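Local coordinates for peptidase M16 domain protein (Alicyclobacillus acidocaldarius subsp. acidocaldarius DSM 446, PDB 4XEA), which is a putative M16-family metallopeptidase, binding a metal ion and probably hydrolysing peptide bonds, at residues G103-A106 and K107-G110. Sequence-based numbering, arbitrary orientation.
Sequences GEIA and KHVG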
# COMPACT_ATOMS: atom_id res chain seq x y z
N GLY A 103 -11.90 12.50 14.86
CA GLY A 103 -12.65 13.27 15.86
C GLY A 103 -12.80 12.44 17.11
O GLY A 103 -12.51 11.23 17.09
N GLU A 104 -13.20 13.07 18.21
CA GLU A 104 -13.41 12.39 19.48
C GLU A 104 -12.15 11.63 19.88
O GLU A 104 -12.19 10.50 20.37
CB GLU A 104 -14.62 11.45 19.37
CG GLU A 104 -15.98 12.15 19.17
CD GLU A 104 -16.67 12.42 20.49
OE1 GLU A 104 -17.91 12.48 20.51
OE2 GLU A 104 -15.96 12.56 21.52
N ILE A 105 -11.02 12.29 19.64
CA ILE A 105 -9.71 11.72 19.90
C ILE A 105 -9.56 11.42 21.39
O ILE A 105 -9.03 10.38 21.73
CB ILE A 105 -8.59 12.66 19.36
CG1 ILE A 105 -8.79 12.92 17.86
CG2 ILE A 105 -7.22 12.06 19.58
CD1 ILE A 105 -8.94 11.65 17.02
N ALA A 106 -10.10 12.28 22.26
CA ALA A 106 -10.09 12.03 23.72
C ALA A 106 -10.67 10.66 24.05
O ALA A 106 -10.06 9.88 24.80
CB ALA A 106 -10.85 13.14 24.51
N LYS A 107 -11.81 10.35 23.44
CA LYS A 107 -12.47 9.06 23.67
C LYS A 107 -11.62 7.89 23.18
O LYS A 107 -11.49 6.89 23.89
CB LYS A 107 -13.85 9.02 23.00
CG LYS A 107 -14.65 7.75 23.29
CD LYS A 107 -16.15 8.01 23.21
CE LYS A 107 -16.68 8.57 24.54
NZ LYS A 107 -18.09 8.97 24.46
N HIS A 108 -11.01 8.04 22.00
CA HIS A 108 -10.29 6.95 21.38
C HIS A 108 -9.00 6.64 22.16
O HIS A 108 -8.68 5.49 22.38
CB HIS A 108 -9.95 7.26 19.92
CG HIS A 108 -11.15 7.44 19.04
ND1 HIS A 108 -12.17 6.51 18.97
CD2 HIS A 108 -11.50 8.44 18.20
CE1 HIS A 108 -13.10 6.94 18.14
NE2 HIS A 108 -12.72 8.11 17.66
N VAL A 109 -8.28 7.68 22.57
CA VAL A 109 -7.09 7.47 23.39
C VAL A 109 -7.41 6.74 24.69
O VAL A 109 -6.67 5.86 25.11
CB VAL A 109 -6.36 8.78 23.69
CG1 VAL A 109 -5.16 8.50 24.66
CG2 VAL A 109 -5.87 9.39 22.39
N GLY A 110 -8.51 7.14 25.32
CA GLY A 110 -9.05 6.48 26.52
C GLY A 110 -9.37 5.00 26.26
O GLY A 110 -9.01 4.14 27.05
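E104 and H108 share the first i-to-i+4 backbone bond of helix 105-116, H108 N donating to E104 O at 3.2 Å. The next two residues repeat it, with V109 N reaching I105 O at 2.9 Å. G110 N follows, bonded to A106 O at 3.2 Å. E104 is the N-cap residue, and its side chain leads off on the exposed side, where OE2 stays 5.1 Å from K107 NZ, too far for a salt bridge. How a helix start is fitted to its surroundings is well seen here: the chain leaves strand 95-101 of the mixed sheet in the M16 domain, turns, and enters the helix, which packs against helix 204-216. I105 and V109, one turn apart, bring their CG2 methyls to 4.1 Å and continue onto I207 and I211 respectively. H108 is buried on another side. With chi1 at -63°, CG stands anti to its own carbonyl carbon, turning the ring back toward the N-terminal end of the helix, beside the carbonyls of G103 and E104, where CD2 lies 3.2 Å from G103 O, at the ring edge. NE2 is hydrogen-bonded to H82 O, while the ring meets F99 obliquely. A leucine in place of H108 would probably leave H82 O without this donor and untie the helix start from the loop before strand 84-90.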